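Local coordinates for protein leucine aminopeptidase (Legionella pneumophila, PDB 5GNE) that probably removes amino-terminal residues from peptides as a zinc-dependent aminopeptidase of the M28 metallopeptidase family, at residues Glu212-Met215 with Ala216-Phe220; Thr291-Thr294 with Ala295-Leu298. All blocks are in the same frame, centred on the assembly; numbering follows the deposited sequence.

Interaction 1 (Glu212-Met215 with Ala216-Phe220)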
ATOM      1  N   GLU A 212      -7.789  -4.581   5.444  1.00 32.90           N
ATOM      2  CA  GLU A 212      -7.480  -3.622   6.497  1.00 42.43           C
ATOM      3  C   GLU A 212      -8.747  -3.046   7.084  1.00 36.79           C
ATOM      4  O   GLU A 212      -8.757  -2.674   8.271  1.00 41.07           O
ATOM      5  CB  GLU A 212      -6.529  -2.516   5.998  1.00 44.00           C
ATOM      6  CG  GLU A 212      -7.108  -1.494   5.048  1.00 41.97           C
ATOM      7  CD  GLU A 212      -6.130  -0.346   4.768  1.00 48.79           C
ATOM      8  OE1 GLU A 212      -5.164  -0.143   5.543  1.00 50.58           O
ATOM      9  OE2 GLU A 212      -6.304   0.334   3.738  1.00 44.15           O
ATOM     10  N   LEU A 213      -9.807  -2.961   6.283  1.00 33.84           N
ATOM     11  CA  LEU A 213     -11.090  -2.493   6.819  1.00 37.95           C
ATOM     12  C   LEU A 213     -11.603  -3.462   7.862  1.00 40.31           C
ATOM     13  O   LEU A 213     -12.021  -3.042   8.938  1.00 51.97           O
ATOM     14  CB  LEU A 213     -12.131  -2.319   5.718  1.00 43.93           C
ATOM     15  CG  LEU A 213     -12.292  -0.852   5.311  1.00 53.59           C
ATOM     16  CD1 LEU A 213     -13.226  -0.734   4.134  1.00 61.55           C
ATOM     17  CD2 LEU A 213     -12.793   0.009   6.485  1.00 49.93           C
ATOM     18  N   GLU A 214     -11.508  -4.760   7.582  1.00 39.21           N
ATOM     19  CA  GLU A 214     -11.854  -5.769   8.588  1.00 40.47           C
ATOM     20  C   GLU A 214     -10.948  -5.702   9.832  1.00 41.51           C
ATOM     21  O   GLU A 214     -11.409  -5.883  10.973  1.00 43.47           O
ATOM     22  CB  GLU A 214     -11.827  -7.175   7.980  1.00 40.25           C
ATOM     23  CG  GLU A 214     -12.269  -8.297   8.931  1.00 46.65           C
ATOM     24  CD  GLU A 214     -13.649  -8.085   9.570  1.00 53.35           C
ATOM     25  OE1 GLU A 214     -14.441  -7.254   9.071  1.00 61.58           O
ATOM     26  OE2 GLU A 214     -13.949  -8.775  10.571  1.00 54.20           O
ATOM     27  N   MET A 215      -9.658  -5.502   9.611  1.00 38.28           N
ATOM     28  CA  MET A 215      -8.727  -5.325  10.729  1.00 42.21           C
ATOM     29  C   MET A 215      -9.181  -4.187  11.640  1.00 41.03           C
ATOM     30  O   MET A 215      -9.291  -4.354  12.864  1.00 43.56           O
ATOM     31  CB  MET A 215      -7.336  -5.055  10.203  1.00 38.13           C
ATOM     32  CG  MET A 215      -6.640  -6.327   9.726  1.00 35.82           C
ATOM     33  SD  MET A 215      -5.229  -5.843   8.726  1.00 57.50           S
ATOM     34  CE  MET A 215      -4.261  -5.029   9.996  1.00 49.24           C
ATOM     35  N   ALA A 216      -9.529  -3.058  11.027  1.00 40.48           N
ATOM     36  CA  ALA A 216     -10.043  -1.898  11.767  1.00 45.42           C
ATOM     37  C   ALA A 216     -11.303  -2.254  12.535  1.00 41.14           C
ATOM     38  O   ALA A 216     -11.481  -1.853  13.679  1.00 47.42           O
ATOM     39  CB  ALA A 216     -10.312  -0.717  10.831  1.00 44.76           C
ATOM     40  N   ARG A 217     -12.187  -3.004  11.911  1.00 42.18           N
ATOM     41  CA  ARG A 217     -13.443  -3.300  12.558  1.00 49.80           C
ATOM     42  C   ARG A 217     -13.280  -4.283  13.711  1.00 54.87           C
ATOM     43  O   ARG A 217     -13.877  -4.112  14.773  1.00 56.90           O
ATOM     44  CB  ARG A 217     -14.406  -3.902  11.545  1.00 55.43           C
ATOM     45  CG  ARG A 217     -15.798  -4.206  12.102  1.00 63.74           C
ATOM     46  CD  ARG A 217     -16.592  -5.108  11.149  1.00 53.74           C
ATOM     47  NE  ARG A 217     -16.125  -6.487  11.261  1.00 59.69           N
ATOM     48  CZ  ARG A 217     -16.344  -7.261  12.323  1.00 54.94           C
ATOM     49  NH1 ARG A 217     -17.049  -6.799  13.345  1.00 49.06           N
ATOM     50  NH2 ARG A 217     -15.870  -8.501  12.358  1.00 58.79           N
ATOM     51  N   VAL A 218     -12.454  -5.302  13.516  1.00 48.85           N
ATOM     52  CA  VAL A 218     -12.079  -6.175  14.619  1.00 48.39           C
ATOM     53  C   VAL A 218     -11.480  -5.405  15.801  1.00 51.94           C
ATOM     54  O   VAL A 218     -11.914  -5.576  16.941  1.00 60.94           O
ATOM     55  CB  VAL A 218     -11.112  -7.263  14.147  1.00 47.75           C
ATOM     56  CG1 VAL A 218     -10.549  -8.018  15.341  1.00 39.69           C
ATOM     57  CG2 VAL A 218     -11.851  -8.210  13.211  1.00 38.69           C
ATOM     58  N   VAL A 219     -10.530  -4.521  15.523  1.00 47.59           N
ATOM     59  CA  VAL A 219      -9.942  -3.672  16.558  1.00 46.50           C
ATOM     60  C   VAL A 219     -11.001  -2.828  17.302  1.00 58.90           C
ATOM     61  O   VAL A 219     -10.956  -2.725  18.523  1.00 57.43           O
ATOM     62  CB  VAL A 219      -8.870  -2.732  15.959  1.00 42.94           C
ATOM     63  CG1 VAL A 219      -8.524  -1.629  16.934  1.00 43.75           C
ATOM     64  CG2 VAL A 219      -7.612  -3.515  15.565  1.00 37.27           C
ATOM     65  N   PHE A 220     -11.984  -2.277  16.592  1.00 59.67           N
ATOM     66  CA  PHE A 220     -13.041  -1.502  17.256  1.00 55.03           C
ATOM     67  C   PHE A 220     -13.875  -2.377  18.191  1.00 64.32           C
ATOM     68  O   PHE A 220     -14.305  -1.933  19.262  1.00 59.93           O
ATOM     69  CB  PHE A 220     -13.985  -0.821  16.249  1.00 51.57           C
ATOM     70  CG  PHE A 220     -13.457   0.470  15.661  1.00 46.12           C
ATOM     71  CD1 PHE A 220     -13.154   1.534  16.468  1.00 51.52           C
ATOM     72  CD2 PHE A 220     -13.334   0.634  14.295  1.00 57.86           C
ATOM     73  CE1 PHE A 220     -12.687   2.724  15.930  1.00 60.38           C
ATOM     74  CE2 PHE A 220     -12.871   1.824  13.750  1.00 45.93           C
ATOM     75  CZ  PHE A 220     -12.552   2.863  14.562  1.00 50.43           C
TER
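Glu214 and Arg217, three residues apart on helix 202-221, form an intrahelical i to i+3 salt bridge, buried for the most part where the helix packs against its neighbours. Arg217 grips the carboxylate side-on: NE donates to Glu214 OE1 at 2.9 Å, nearly straight and within the guanidinium plane, while Arg217 NH2 reaches Glu214 OE2 at 2.6 Å on its syn lone pair. The two planes stand 36° apart, so the fork is twisted. A bend at chi2 (54°) leans the Glu214 carboxylate toward the C-terminal end of the helix, alongside the arginine. The helix itself is the crossover of the beta-alpha-beta unit between parallel strands 185-191 and 230-235 of the M28 peptidase domain; its i to i+4 ladder includes a bond from Val218 N to Glu214 O of 2.8 Å. Glu214 OE2 also accepts the backbone N-H of Asp110, and Arg217 NH2 gives a weak bond to Gln108 O, tying the pair to the chain leading into helix 111-123. Val218 CG2 lies 3.4 Å from Glu214 OE2, bringing a methyl group up to the buried carboxylate. Met215 and Val218 pack on helix 355-373, whereas Phe220 meets the ring of Phe145 on helix 132-151.

Interaction 2 (Thr291-Thr294 with Ala295-Leu298)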
ATOM      1  N   THR A 291      10.349  -7.949   8.554  1.00 49.94           N
ATOM      2  CA  THR A 291       9.976  -9.075   7.689  1.00 52.39           C
ATOM      3  C   THR A 291      10.173 -10.437   8.357  1.00 50.90           C
ATOM      4  O   THR A 291       9.313 -11.314   8.228  1.00 52.77           O
ATOM      5  CB  THR A 291      10.755  -9.028   6.355  1.00 51.20           C
ATOM      6  OG1 THR A 291      10.452  -7.790   5.685  1.00 51.37           O
ATOM      7  CG2 THR A 291      10.378 -10.202   5.454  1.00 43.76           C
ATOM      8  N   GLU A 292      11.255 -10.616   9.116  1.00 54.91           N
ATOM      9  CA  GLU A 292      11.407 -11.873   9.841  1.00 57.70           C
ATOM     10  C   GLU A 292      10.280 -11.992  10.863  1.00 55.44           C
ATOM     11  O   GLU A 292       9.733 -13.074  11.061  1.00 59.63           O
ATOM     12  CB  GLU A 292      12.779 -11.995  10.534  1.00 69.69           C
ATOM     13  CG  GLU A 292      13.982 -11.536   9.720  1.00 90.10           C
ATOM     14  CD  GLU A 292      15.289 -11.423  10.533  1.00101.95           C
ATOM     15  OE1 GLU A 292      15.248 -11.521  11.780  1.00105.92           O
ATOM     16  OE2 GLU A 292      16.365 -11.234   9.913  1.00103.06           O
ATOM     17  N   PHE A 293       9.923 -10.868  11.481  1.00 53.10           N
ATOM     18  CA  PHE A 293       8.810 -10.802  12.427  1.00 46.22           C
ATOM     19  C   PHE A 293       7.507 -11.276  11.779  1.00 45.80           C
ATOM     20  O   PHE A 293       6.796 -12.113  12.336  1.00 45.89           O
ATOM     21  CB  PHE A 293       8.677  -9.372  12.945  1.00 52.06           C
ATOM     22  CG  PHE A 293       7.468  -9.127  13.837  1.00 46.52           C
ATOM     23  CD1 PHE A 293       7.352  -9.744  15.072  1.00 45.72           C
ATOM     24  CD2 PHE A 293       6.487  -8.235  13.452  1.00 40.07           C
ATOM     25  CE1 PHE A 293       6.273  -9.484  15.897  1.00 48.63           C
ATOM     26  CE2 PHE A 293       5.394  -7.971  14.277  1.00 42.60           C
ATOM     27  CZ  PHE A 293       5.284  -8.598  15.493  1.00 43.46           C
ATOM     28  N   THR A 294       7.204 -10.748  10.594  1.00 43.05           N
ATOM     29  CA  THR A 294       5.992 -11.141   9.868  1.00 46.50           C
ATOM     30  C   THR A 294       5.996 -12.649   9.571  1.00 52.74           C
ATOM     31  O   THR A 294       4.986 -13.334   9.748  1.00 54.97           O
ATOM     32  CB  THR A 294       5.841 -10.324   8.562  1.00 44.80           C
ATOM     33  OG1 THR A 294       5.926  -8.922   8.855  1.00 40.34           O
ATOM     34  CG2 THR A 294       4.500 -10.613   7.886  1.00 38.41           C
ATOM     35  N   ALA A 295       7.144 -13.157   9.136  1.00 54.50           N
ATOM     36  CA  ALA A 295       7.331 -14.594   8.916  1.00 51.97           C
ATOM     37  C   ALA A 295       6.973 -15.409  10.168  1.00 47.40           C
ATOM     38  O   ALA A 295       6.273 -16.408  10.074  1.00 47.09           O
ATOM     39  CB  ALA A 295       8.755 -14.895   8.457  1.00 41.42           C
ATOM     40  N   GLU A 296       7.430 -14.992  11.343  1.00 45.40           N
ATOM     41  CA  GLU A 296       7.123 -15.791  12.523  1.00 55.99           C
ATOM     42  C   GLU A 296       5.669 -15.650  12.965  1.00 55.21           C
ATOM     43  O   GLU A 296       5.129 -16.560  13.584  1.00 56.06           O
ATOM     44  CB  GLU A 296       7.977 -15.375  13.714  1.00 57.49           C
ATOM     45  CG  GLU A 296       9.377 -14.946  13.401  1.00 72.10           C
ATOM     46  CD  GLU A 296      10.094 -14.420  14.625  1.00 84.53           C
ATOM     47  OE1 GLU A 296       9.669 -13.384  15.189  1.00 90.83           O
ATOM     48  OE2 GLU A 296      11.090 -15.043  15.024  1.00 90.15           O
ATOM     49  N   LEU A 297       5.020 -14.548  12.596  1.00 51.04           N
ATOM     50  CA  LEU A 297       3.603 -14.404  12.891  1.00 46.11           C
ATOM     51  C   LEU A 297       2.836 -15.390  12.019  1.00 51.37           C
ATOM     52  O   LEU A 297       1.922 -16.085  12.488  1.00 51.59           O
ATOM     53  CB  LEU A 297       3.126 -12.962  12.666  1.00 41.57           C
ATOM     54  CG  LEU A 297       3.686 -11.793  13.520  1.00 43.21           C
ATOM     55  CD1 LEU A 297       3.197 -10.478  12.941  1.00 33.33           C
ATOM     56  CD2 LEU A 297       3.333 -11.860  14.998  1.00 41.39           C
ATOM     57  N   LEU A 298       3.255 -15.495  10.760  1.00 49.90           N
ATOM     58  CA  LEU A 298       2.608 -16.425   9.835  1.00 44.42           C
ATOM     59  C   LEU A 298       2.735 -17.870  10.313  1.00 55.46           C
ATOM     60  O   LEU A 298       1.759 -18.631  10.333  1.00 68.29           O
ATOM     61  CB  LEU A 298       3.199 -16.283   8.435  1.00 48.20           C
ATOM     62  CG  LEU A 298       2.643 -15.150   7.558  1.00 46.94           C
ATOM     63  CD1 LEU A 298       3.318 -15.115   6.197  1.00 50.06           C
ATOM     64  CD2 LEU A 298       1.135 -15.289   7.403  1.00 38.74           C
TER
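Leu297 lays a methyl group over one face of the Phe293 ring, one turn earlier in the same helix. Its CD1 stands 4.0 Å from the centroid of that ring, in a CH-pi contact displaced toward the rim, and the nearest ring atom is Phe293 CE2, 3.6 Å from Leu297 CD1. The second methyl, CD2, comes within 3.8 Å of Phe293 CZ, so both branches of the leucine bear on the outer end of the phenylalanine. With CG of Phe293 opposite the backbone N (chi1 174°), the ring stands out from the helix beside Leu297. Beneath this pair, Leu297 N donates to Phe293 O at 3.0 Å, in the carbonyl plane, and Leu298 N bonds to Thr294 O at 2.9 Å. Ala295 and Glu296 add the same i to i+4 bonds to Thr291 and Glu292.

Further out, the ring of Phe293 meets that of Tyr94, and it packs on Glu371 and Leu372 of helix 355-373; Leu297 and Thr294 both touch Leu364 there. The threonine hydroxyls are taken up close by: Thr291 OG1 is hydrogen-bonded to Asp287 O, and Thr294 OG1 to Leu290 O and to Thr329 OG1 on strand 328-332. Ala295 and Leu298 turn their side chains to strands 279-282 and 306-309. Helix 288-302 thus packs on the sheet by one flank and on helix 355-373 by another; it is the crossover of a beta-alpha-beta unit, joining the two parallel strands 279-282 and 306-309 at the end of the mixed sheet of this M28 peptidase fold.

Overall arrangement
Both interactions are local contacts within one helix, 202-221 and 288-302 respectively, each the crossover of its own beta-alpha-beta unit in one mixed sheet; their centres lie 20 Å apart and they do not touch. Helix 355-373 packs against both. Beyond the backbone bonds common to both, the side chains of interaction 1, buried nearly throughout, meet by charge, the ion pair reaching on to the chain before helix 111-123; the side chain of Glu212, at its start, is about 8 Å from that of the zinc ligand His191. Interaction 2 lies on the helix between the last two strands of the sheet, away from the metal site: its side chains meet by apolar contact, a ring and a leucine, with partly exposed glutamates beside them.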